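Local coordinates for protein SYE1 (PDB 4AWT) that binds FMN and, like other members of the old yellow enzyme family, probably reduces carbon-carbon double bonds with electrons from NADH or NADPH, at residues M41-A46 against G352-L357; V104-H109 against N241-A246; G185-Q190 against L211-E216. The protein carries 1 engineered substitution. All blocks are in the same frame, centred on the assembly; numbering follows the deposited sequence. Where two conformers were deposited one is given.

Contact 1 of 3, residues M41-A46 against G352-L357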
loop_
_atom_site.group_PDB
_atom_site.type_symbol
_atom_site.label_atom_id
_atom_site.label_comp_id
_atom_site.label_asym_id
_atom_site.label_seq_id
_atom_site.Cartn_x
_atom_site.Cartn_y
_atom_site.Cartn_z
ATOM N N MET A 41 -3.914 -16.648 5.551
ATOM C CA MET A 41 -4.110 -15.224 5.335
ATOM C C MET A 41 -5.547 -14.805 5.591
ATOM O O MET A 41 -5.806 -13.742 6.158
ATOM C CB MET A 41 -3.679 -14.845 3.926
ATOM C CG MET A 41 -2.182 -14.958 3.724
ATOM S SD MET A 41 -1.695 -14.869 1.992
ATOM C CE MET A 41 -2.380 -13.262 1.504
ATOM N N ALA A 42 -6.533 -15.613 5.141
ATOM C CA ALA A 42 -7.916 -15.301 5.386
ATOM C C ALA A 42 -8.221 -15.199 6.899
ATOM O O ALA A 42 -8.898 -14.285 7.336
ATOM C CB ALA A 42 -8.805 -16.323 4.711
ATOM N N ILE A 43 -7.694 -16.164 7.661
ATOM C CA ILE A 43 -7.869 -16.098 9.119
ATOM C C ILE A 43 -7.245 -14.837 9.670
ATOM O O ILE A 43 -7.850 -14.136 10.485
ATOM C CB ILE A 43 -7.267 -17.354 9.791
ATOM C CG1 ILE A 43 -7.905 -18.641 9.294
ATOM C CG2 ILE A 43 -7.399 -17.196 11.307
ATOM C CD1 ILE A 43 -7.269 -19.889 9.859
ATOM N N TYR A 44 -6.013 -14.564 9.262
ATOM C CA TYR A 44 -5.260 -13.393 9.728
ATOM C C TYR A 44 -6.026 -12.096 9.515
ATOM O O TYR A 44 -6.151 -11.265 10.404
ATOM C CB TYR A 44 -3.954 -13.386 8.988
ATOM C CG TYR A 44 -3.179 -12.081 8.939
ATOM C CD1 TYR A 44 -2.509 -11.586 10.042
ATOM C CD2 TYR A 44 -3.132 -11.369 7.750
ATOM C CE1 TYR A 44 -1.808 -10.415 9.967
ATOM C CE2 TYR A 44 -2.393 -10.204 7.643
ATOM C CZ TYR A 44 -1.721 -9.729 8.757
ATOM O OH TYR A 44 -0.923 -8.618 8.702
ATOM N N TYR A 45 -6.555 -11.895 8.278
ATOM C CA TYR A 45 -7.284 -10.683 8.012
ATOM C C TYR A 45 -8.606 -10.653 8.773
ATOM O O TYR A 45 -9.003 -9.625 9.319
ATOM C CB TYR A 45 -7.501 -10.490 6.526
ATOM C CG TYR A 45 -6.296 -10.030 5.748
ATOM C CD1 TYR A 45 -5.847 -8.712 5.893
ATOM C CD2 TYR A 45 -5.631 -10.842 4.858
ATOM C CE1 TYR A 45 -4.782 -8.244 5.168
ATOM C CE2 TYR A 45 -4.555 -10.374 4.119
ATOM C CZ TYR A 45 -4.123 -9.071 4.265
ATOM O OH TYR A 45 -3.102 -8.577 3.520
ATOM N N ALA A 46 -9.308 -11.788 8.829
ATOM C CA ALA A 46 -10.586 -11.824 9.538
ATOM C C ALA A 46 -10.421 -11.530 11.020
ATOM O O ALA A 46 -11.300 -10.917 11.618
ATOM C CB ALA A 46 -11.263 -13.153 9.316
ATOM N N GLY A 352 7.399 -18.010 6.397
ATOM C CA GLY A 352 6.893 -18.938 7.401
ATOM C C GLY A 352 5.423 -19.197 7.268
ATOM O O GLY A 352 4.794 -19.116 6.179
ATOM N N GLY A 353 4.798 -19.510 8.358
ATOM C CA GLY A 353 3.423 -19.963 8.417
ATOM C C GLY A 353 2.626 -19.192 9.441
ATOM O O GLY A 353 2.736 -17.977 9.584
ATOM N N GLU A 354 1.760 -19.941 10.159
ATOM C CA GLU A 354 0.872 -19.314 11.079
ATOM C C GLU A 354 1.538 -18.656 12.266
ATOM O O GLU A 354 0.991 -17.717 12.849
ATOM C CB GLU A 354 -0.175 -20.313 11.587
ATOM C CG GLU A 354 -1.240 -20.559 10.562
ATOM C CD GLU A 354 -2.644 -20.844 10.969
ATOM O OE1 GLU A 354 -3.575 -20.025 11.310
ATOM O OE2 GLU A 354 -2.698 -22.114 10.857
ATOM N N LYS A 355 2.706 -19.156 12.665
ATOM C CA LYS A 355 3.382 -18.590 13.831
ATOM C C LYS A 355 3.809 -17.166 13.512
ATOM O O LYS A 355 4.473 -16.879 12.507
ATOM C CB LYS A 355 4.565 -19.481 14.217
ATOM C CG LYS A 355 4.153 -20.788 14.780
ATOM C CD LYS A 355 5.370 -21.656 15.146
ATOM C CE LYS A 355 4.948 -22.911 15.873
ATOM N NZ LYS A 355 6.051 -23.357 16.776
ATOM N N GLY A 356 3.417 -16.261 14.401
ATOM C CA GLY A 356 3.673 -14.864 14.182
ATOM C C GLY A 356 2.754 -14.230 13.163
ATOM O O GLY A 356 3.007 -13.098 12.749
ATOM N N LEU A 357 1.691 -14.913 12.806
ATOM C CA LEU A 357 0.680 -14.422 11.870
ATOM C C LEU A 357 -0.680 -14.445 12.525
ATOM O O LEU A 357 -1.304 -13.395 12.756
ATOM C CB LEU A 357 0.688 -15.201 10.552
ATOM C CG LEU A 357 -0.253 -14.651 9.493
ATOM C CD1 LEU A 357 0.322 -13.403 8.833
ATOM C CD2 LEU A 357 -0.578 -15.723 8.464
#

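Contact 2 of 3, residues V104-H109 against N241-A246. With BOG (octyl beta-D-glucopyranoside), chain D.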
loop_
_atom_site.group_PDB
_atom_site.type_symbol
_atom_site.label_atom_id
_atom_site.label_comp_id
_atom_site.label_asym_id
_atom_site.label_seq_id
_atom_site.Cartn_x
_atom_site.Cartn_y
_atom_site.Cartn_z
ATOM N N VAL A 104 6.527 -2.843 -8.016
ATOM C CA VAL A 104 7.690 -2.371 -7.300
ATOM C C VAL A 104 8.711 -1.641 -8.151
ATOM O O VAL A 104 9.632 -1.012 -7.601
ATOM C CB VAL A 104 8.393 -3.528 -6.575
ATOM C CG1 VAL A 104 7.454 -4.192 -5.574
ATOM C CG2 VAL A 104 8.987 -4.519 -7.583
ATOM N N GLY A 105 8.640 -1.721 -9.451
ATOM C CA GLY A 105 9.621 -1.135 -10.341
ATOM C C GLY A 105 10.968 -1.673 -10.021
ATOM O O GLY A 105 11.211 -2.887 -9.978
ATOM N N ARG A 106 11.930 -0.764 -9.753
ATOM C CA ARG A 106 13.308 -1.146 -9.542
ATOM C C ARG A 106 13.599 -1.744 -8.191
ATOM O O ARG A 106 14.732 -2.195 -7.954
ATOM C CB ARG A 106 14.232 0.075 -9.722
ATOM C CG ARG A 106 14.126 1.062 -8.579
ATOM C CD ARG A 106 14.854 2.349 -8.909
ATOM N NE ARG A 106 14.678 3.310 -7.844
ATOM C CZ ARG A 106 15.269 4.476 -7.790
ATOM N NH1 ARG A 106 16.069 4.895 -8.752
ATOM N NH2 ARG A 106 15.010 5.272 -6.735
ATOM N N VAL A 107 12.624 -1.756 -7.268
ATOM C CA VAL A 107 12.875 -2.289 -5.918
ATOM C C VAL A 107 12.548 -3.772 -5.925
ATOM O O VAL A 107 11.514 -4.228 -5.454
ATOM C CB VAL A 107 12.115 -1.494 -4.863
ATOM C CG1 VAL A 107 12.459 -2.026 -3.491
ATOM C CG2 VAL A 107 12.409 -0.014 -4.957
ATOM N N THR A 108 13.450 -4.530 -6.545
ATOM C CA THR A 108 13.325 -5.964 -6.698
ATOM C C THR A 108 14.694 -6.509 -7.100
ATOM O O THR A 108 15.699 -5.820 -7.201
ATOM C CB THR A 108 12.214 -6.322 -7.671
ATOM O OG1 THR A 108 11.969 -7.725 -7.552
ATOM C CG2 THR A 108 12.537 -5.947 -9.110
ATOM N N HIS A 109 14.694 -7.809 -7.285
ATOM C CA HIS A 109 15.851 -8.578 -7.708
ATOM C C HIS A 109 15.367 -9.519 -8.794
ATOM O O HIS A 109 14.238 -10.020 -8.671
ATOM C CB HIS A 109 16.423 -9.345 -6.524
ATOM C CG HIS A 109 17.659 -10.053 -6.812
ATOM N ND1 HIS A 109 17.738 -11.238 -7.377
ATOM C CD2 HIS A 109 18.947 -9.743 -6.562
ATOM C CE1 HIS A 109 18.943 -11.669 -7.578
ATOM N NE2 HIS A 109 19.752 -10.754 -7.047
ATOM N N ASN A 241 13.366 3.886 0.528
ATOM C CA ASN A 241 13.565 2.995 -0.599
ATOM C C ASN A 241 14.144 3.662 -1.829
ATOM O O ASN A 241 14.197 3.062 -2.896
ATOM C CB ASN A 241 12.277 2.233 -0.911
ATOM C CG ASN A 241 11.976 1.253 0.159
ATOM O OD1 ASN A 241 12.877 0.813 0.894
ATOM N ND2 ASN A 241 10.705 0.910 0.251
ATOM N N GLY A 242 14.667 4.867 -1.676
ATOM C CA GLY A 242 15.527 5.452 -2.658
ATOM C C GLY A 242 14.970 6.529 -3.529
ATOM O O GLY A 242 15.717 6.994 -4.407
ATOM N N THR A 243 13.740 6.966 -3.329
ATOM C CA THR A 243 13.151 8.029 -4.092
ATOM C C THR A 243 13.134 9.316 -3.268
ATOM O O THR A 243 12.543 9.344 -2.169
ATOM C CB THR A 243 11.731 7.685 -4.567
ATOM O OG1 THR A 243 10.878 7.308 -3.500
ATOM C CG2 THR A 243 11.742 6.548 -5.562
ATOM N N VAL A 244 13.744 10.353 -3.857
ATOM C CA VAL A 244 13.819 11.686 -3.280
ATOM C C VAL A 244 13.260 12.681 -4.271
ATOM O O VAL A 244 13.667 12.614 -5.454
ATOM C CB VAL A 244 15.310 12.048 -2.977
ATOM C CG1 VAL A 244 15.414 13.443 -2.377
ATOM C CG2 VAL A 244 15.917 11.015 -2.036
ATOM N N ASP A 245 12.398 13.585 -3.844
ATOM C CA ASP A 245 11.928 14.662 -4.681
ATOM C C ASP A 245 12.552 15.980 -4.205
ATOM O O ASP A 245 12.703 16.200 -3.009
ATOM C CB ASP A 245 10.431 14.804 -4.642
ATOM C CG ASP A 245 9.914 15.815 -5.597
ATOM O OD1 ASP A 245 10.250 15.688 -6.826
ATOM O OD2 ASP A 245 9.231 16.746 -5.186
ATOM N N ALA A 246 12.911 16.842 -5.082
ATOM C CA ALA A 246 13.582 18.111 -4.765
ATOM C C ALA A 246 12.633 19.121 -4.141
ATOM O O ALA A 246 13.073 19.947 -3.318
ATOM C CB ALA A 246 14.228 18.726 -5.980
HETATM C C1 BOG D . 9.853 -4.112 3.418
HETATM O O1 BOG D . 10.547 -4.591 4.537
HETATM C C2 BOG D . 8.582 -4.864 3.172
HETATM O O2 BOG D . 8.831 -6.211 2.833
HETATM C C3 BOG D . 7.763 -4.270 2.015
HETATM O O3 BOG D . 6.489 -4.851 1.969
HETATM C C4 BOG D . 7.550 -2.779 2.311
HETATM O O4 BOG D . 6.880 -2.207 1.239
HETATM C C5 BOG D . 8.861 -2.056 2.599
HETATM O O5 BOG D . 9.453 -2.727 3.694
HETATM C C6 BOG D . 8.645 -0.602 2.933
HETATM O O6 BOG D . 9.941 -0.049 3.083
HETATM C "C1'" BOG D . 11.936 -4.359 4.513
HETATM C "C2'" BOG D . 12.723 -5.030 5.635
HETATM C "C3'" BOG D . 12.124 -4.853 6.997
HETATM C "C4'" BOG D . 12.944 -5.114 8.256
HETATM C "C5'" BOG D . 12.237 -6.217 9.050
HETATM C "C6'" BOG D . 13.062 -7.505 9.033
HETATM C "C7'" BOG D . 12.325 -8.612 9.809
HETATM C "C8'" BOG D . 13.395 -9.613 10.228
HETATM O O HOH W 1 13.220 3.354 -5.378
HETATM O O HOH W 2 16.998 7.385 -7.601
#

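Contact 3 of 3, residues G185-Q190 against L211-E216. With BOG (octyl beta-D-glucopyranoside), chain D.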
loop_
_atom_site.group_PDB
_atom_site.type_symbol
_atom_site.label_atom_id
_atom_site.label_comp_id
_atom_site.label_asym_id
_atom_site.label_seq_id
_atom_site.Cartn_x
_atom_site.Cartn_y
_atom_site.Cartn_z
ATOM N N GLY A 185 8.729 4.394 -2.617
ATOM C CA GLY A 185 9.817 4.166 -3.530
ATOM C C GLY A 185 9.529 3.194 -4.653
ATOM O O GLY A 185 10.474 2.844 -5.387
ATOM N N TYR A 186 8.287 2.773 -4.832
ATOM C CA TYR A 186 7.935 1.781 -5.853
ATOM C C TYR A 186 7.713 2.451 -7.199
ATOM O O TYR A 186 8.098 3.579 -7.417
ATOM C CB TYR A 186 6.838 0.863 -5.304
ATOM C CG TYR A 186 7.342 0.113 -4.089
ATOM C CD1 TYR A 186 8.402 -0.782 -4.184
ATOM C CD2 TYR A 186 6.754 0.298 -2.847
ATOM C CE1 TYR A 186 8.871 -1.471 -3.093
ATOM C CE2 TYR A 186 7.208 -0.390 -1.749
ATOM C CZ TYR A 186 8.265 -1.270 -1.841
ATOM O OH TYR A 186 8.688 -1.912 -0.722
ATOM N N LEU A 187 7.183 1.702 -8.198
ATOM C CA LEU A 187 7.300 2.143 -9.581
ATOM C C LEU A 187 6.752 3.525 -9.816
ATOM O O LEU A 187 7.421 4.380 -10.414
ATOM C CB LEU A 187 6.593 1.163 -10.528
ATOM C CG LEU A 187 6.734 1.556 -11.998
ATOM C CD1 LEU A 187 8.159 1.539 -12.497
ATOM C CD2 LEU A 187 5.846 0.646 -12.846
ATOM N N ILE A 188 5.506 3.772 -9.419
ATOM C CA ILE A 188 4.935 5.087 -9.709
ATOM C C ILE A 188 5.734 6.180 -9.012
ATOM O O ILE A 188 5.964 7.265 -9.565
ATOM C CB ILE A 188 3.436 5.126 -9.413
ATOM C CG1 ILE A 188 2.711 4.068 -10.286
ATOM C CG2 ILE A 188 2.868 6.516 -9.643
ATOM C CD1 ILE A 188 1.299 3.903 -9.961
ATOM N N ASN A 189 6.168 5.900 -7.778
ATOM C CA ASN A 189 6.978 6.846 -7.040
ATOM C C ASN A 189 8.302 7.130 -7.726
ATOM O O ASN A 189 8.837 8.249 -7.583
ATOM C CB ASN A 189 7.099 6.305 -5.618
ATOM C CG ASN A 189 7.552 7.231 -4.524
ATOM O OD1 ASN A 189 7.453 6.830 -3.352
ATOM N ND2 ASN A 189 7.972 8.437 -4.838
ATOM N N GLN A 190 8.847 6.166 -8.469
ATOM C CA GLN A 190 10.062 6.351 -9.246
ATOM C C GLN A 190 9.860 7.321 -10.431
ATOM O O GLN A 190 10.854 7.838 -10.921
ATOM C CB GLN A 190 10.566 5.002 -9.765
ATOM C CG GLN A 190 11.069 4.089 -8.650
ATOM C CD GLN A 190 10.981 2.625 -8.943
ATOM O OE1 GLN A 190 11.203 2.167 -10.092
ATOM N NE2 GLN A 190 10.652 1.827 -7.960
ATOM N N LEU A 211 4.121 13.678 -12.980
ATOM C CA LEU A 211 2.828 13.197 -12.498
ATOM C C LEU A 211 2.044 12.464 -13.557
ATOM O O LEU A 211 0.970 11.911 -13.260
ATOM C CB LEU A 211 1.988 14.345 -11.934
ATOM C CG LEU A 211 2.599 15.029 -10.705
ATOM C CD1 LEU A 211 1.734 16.171 -10.260
ATOM C CD2 LEU A 211 2.818 14.060 -9.571
ATOM N N ARG A 212 2.521 12.409 -14.793
ATOM C CA ARG A 212 1.732 11.880 -15.908
ATOM C C ARG A 212 1.456 10.398 -15.746
ATOM O O ARG A 212 0.329 9.951 -16.023
ATOM C CB ARG A 212 2.457 12.177 -17.233
ATOM C CG ARG A 212 1.576 11.814 -18.425
ATOM C CD ARG A 212 2.327 12.115 -19.741
ATOM N NE ARG A 212 2.798 13.490 -19.818
ATOM C CZ ARG A 212 2.095 14.546 -20.036
ATOM N NH1 ARG A 212 0.797 14.450 -20.296
ATOM N NH2 ARG A 212 2.718 15.738 -20.000
ATOM N N PHE A 213 2.437 9.599 -15.359
ATOM C CA PHE A 213 2.213 8.165 -15.226
ATOM C C PHE A 213 1.156 7.904 -14.151
ATOM O O PHE A 213 0.216 7.139 -14.359
ATOM C CB PHE A 213 3.515 7.451 -14.948
ATOM C CG PHE A 213 3.422 5.952 -14.974
ATOM C CD1 PHE A 213 2.916 5.273 -16.051
ATOM C CD2 PHE A 213 3.885 5.212 -13.891
ATOM C CE1 PHE A 213 2.871 3.883 -16.060
ATOM C CE2 PHE A 213 3.843 3.829 -13.910
ATOM C CZ PHE A 213 3.383 3.169 -15.020
ATOM N N LEU A 214 1.274 8.581 -12.997
ATOM C CA LEU A 214 0.245 8.506 -11.968
ATOM C C LEU A 214 -1.119 8.834 -12.544
ATOM O O LEU A 214 -2.116 8.137 -12.317
ATOM C CB LEU A 214 0.594 9.464 -10.837
ATOM C CG LEU A 214 -0.460 9.599 -9.745
ATOM C CD1 LEU A 214 -0.643 8.321 -8.936
ATOM C CD2 LEU A 214 -0.097 10.748 -8.806
ATOM N N ASP A 215 -1.209 9.972 -13.280
ATOM C CA ASP A 215 -2.450 10.402 -13.846
ATOM C C ASP A 215 -3.088 9.330 -14.720
ATOM O O ASP A 215 -4.271 9.040 -14.648
ATOM C CB ASP A 215 -2.217 11.695 -14.640
ATOM C CG ASP A 215 -3.476 12.335 -15.127
ATOM O OD1 ASP A 215 -4.426 12.475 -14.383
ATOM O OD2 ASP A 215 -3.417 12.910 -16.206
ATOM N N GLU A 216 -2.259 8.758 -15.617
ATOM C CA GLU A 216 -2.751 7.804 -16.566
ATOM C C GLU A 216 -3.149 6.487 -15.934
ATOM O O GLU A 216 -4.146 5.851 -16.328
ATOM C CB GLU A 216 -1.706 7.591 -17.667
ATOM C CG GLU A 216 -1.537 8.843 -18.522
ATOM C CD GLU A 216 -0.476 8.751 -19.592
ATOM O OE1 GLU A 216 0.222 7.720 -19.640
ATOM O OE2 GLU A 216 -0.296 9.705 -20.358
HETATM C C1 BOG D . 9.853 -4.112 3.418
HETATM O O1 BOG D . 10.547 -4.591 4.537
HETATM C C2 BOG D . 8.582 -4.864 3.172
HETATM O O2 BOG D . 8.831 -6.211 2.833
HETATM C C3 BOG D . 7.763 -4.270 2.015
HETATM O O3 BOG D . 6.489 -4.851 1.969
HETATM C C4 BOG D . 7.550 -2.779 2.311
HETATM O O4 BOG D . 6.880 -2.207 1.239
HETATM C C5 BOG D . 8.861 -2.056 2.599
HETATM O O5 BOG D . 9.453 -2.727 3.694
HETATM C C6 BOG D . 8.645 -0.602 2.933
HETATM O O6 BOG D . 9.941 -0.049 3.083
HETATM C "C1'" BOG D . 11.936 -4.359 4.513
HETATM C "C2'" BOG D . 12.723 -5.030 5.635
HETATM C "C3'" BOG D . 12.124 -4.853 6.997
HETATM C "C4'" BOG D . 12.944 -5.114 8.256
HETATM C "C5'" BOG D . 12.237 -6.217 9.050
HETATM C "C6'" BOG D . 13.062 -7.505 9.033
HETATM C "C7'" BOG D . 12.325 -8.612 9.809
HETATM C "C8'" BOG D . 13.395 -9.613 10.228
#

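Contact 1 of 3, residues M41-A46 against G352-L357
L357 lays its methyl CD1 over one face of the Y44 ring, and this is the tightly packed part of the contact. L357 CD1 stands 3.7 Å from the centroid of the Y44 ring and 17° off its normal, a CH-pi contact shifted somewhat toward the rim. The nearest ring carbon is Y44 CD1, 3.6 Å from L357 CD1. Y44 CD1 also meets the backbone, 3.5 Å from L357 O. With CG anti to the backbone N (chi1 -175°), L357 swings its branched end across the ring, the two side chains crossing at about a right angle. A leucine suits the place because one methyl covers the ring while CG reaches the root of the tyrosine, 3.9 Å from Y44 CB. Helix 39-46 is the connecting helix of the first beta-alpha-beta crossover of the TIM barrel, between strands 20-22 and 53-60, and segment 352-357 belongs to the C-terminal loop that folds back against it. That loop makes a tight turn closed by L357 N to E354 O, 2.9 Å, and G356 takes a positive phi of 76° there, easy for a residue with no side chain. R27 and R29 lie against L357, and R27 also donates to G356 O. On the inner side the Y44 side chain comes within about 7 Å of FMN. The loose side is toward solvent. There I43 CD1 and E354 OE1 approach to 4.0 Å, the methyl end of I43 beside a carboxylate oxygen, with no hydrogen bond between them, and the detail is doubtful because I43 was deposited in two conformers. E354 OE1 instead hydrogen-bonds to T358 OG1, its bent chain leaving the carboxylate in exposed surroundings where a charge is probably easily tolerated.

Contact 2 of 3, residues V104-H109 against N241-A246
At the mouth of the barrel, where the loops following strands 96-102 and 230-234 meet beside the FMN pocket, R106 reaches over to the backbone of G242 and to T243. Two waters tie its guanidinium to that backbone, both lying at its edge and in its plane. Water 1 accepts from R106 NE at 2.9 Å. The same water donates to N241 O at 2.7 Å, so a firm bridge joins the loops. Water 2 accepts from R106 NH1 at 2.9 Å and passes on only a weak, long bond of 3.5 Å to G242 O. R106 NH2 itself sits 3.0 Å from G242 O, near the guanidinium plane. The methyl T243 CG2 lies oblique to the group, 3.7 Å from R106 NH2. CG of R106 is wedged between its backbone N and carbonyl carbon (chi1 72°), and from there the chain runs straight out to NE, long enough to span the gap as a shorter side chain could not. NH1 has a further acceptor in L124 O. G242 suits its place because a CB would jam against the preceding carbonyl oxygen and would point toward the guanidinium. Beside the arginine, V107 CG2 packs loosely on N241 O at 4.1 Å, its branched, apolar shape filling a buried spot without asking for a bond. The amide of N241 serves the pocket instead: ND2 gives one hydrogen bond to N184 O and another to O6 of the octyl glucoside, 3.1 Å at 146°. T26, D273 and W274 also hydrogen-bond to that detergent. G105, with phi 57°, occupies the second position of the type II' beta turn from V104 to V107. Loops at the C-terminal ends of the strands build TIM-barrel active sites; here they border the FMN pocket.

Contact 3 of 3, residues G185-Q190 against L211-E216
The apolar part of the contact centres on F213, whose ring carbon CE2 meets both L187 and I188. L187 CD2 comes to 3.9 Å of F213 CE2, and I188 CG1 to 3.8 Å of the same F213 CE2. Both approach obliquely. F213 has CG anti to its backbone N (chi1 -172°), which projects the ring to L187 and I188. The other branch of isoleucine is used as well: I188 CG2 packs 3.9 Å from L214 CB, so the beta-branched residue spends one branch on each of two consecutive residues of helix 212-225. I156 and V159 of helix 153-172 also touch F213, and L180 of strand 177-181 backs I188 and L214.

Hydrogen bonds shape the turn leading into helix 187-192. G185 N donates to N189 OD1 at 2.8 Å, from above the carbonyl plane of the amide. In a straighter bond, Q190 NE2 to G185 O, 2.8 Å at 170°, G185 O lies close to the plane of the Q190 amide. G185, at a positive phi, suits this sharp entry.

The sugar contact is polar. Y186 OH and O4 of the octyl glucoside are hydrogen-bonded at 2.7 Å, O4 lying near the ring plane, while the hydroxyl also pairs with Y68. A phenylalanine here would keep the ring but would probably leave both O4 and the Y68 hydroxyl without this partner.

The chemistry is thus divided: methyls and an aromatic ring pack the two segments by apolar contact, with no hydrogen bond across them, and the directional bonds fix the turn that carries Y186 into the pocket.

Along the chain the contacts are enclosed one within another: contact 1 is outermost, contact 2 lies within it and contact 3 innermost. Contact 2 lies in loops after strands 96-102 and 230-234, while contact 3 joins helices 187-192 and 212-225, which lie between strands 177-181 and 230-234. These two are neighbours, with centres 11 Å apart, and Q190 joins them by hydrogen bonds to V104 O and R106 N. Both reach the same octyl glucoside near the flavin. Contact 1 has its centre about 28 Å from that of contact 2 and 31 Å from that of contact 3, across the chain's centre from the latter. All three surround one eight-stranded barrel that carries FMN.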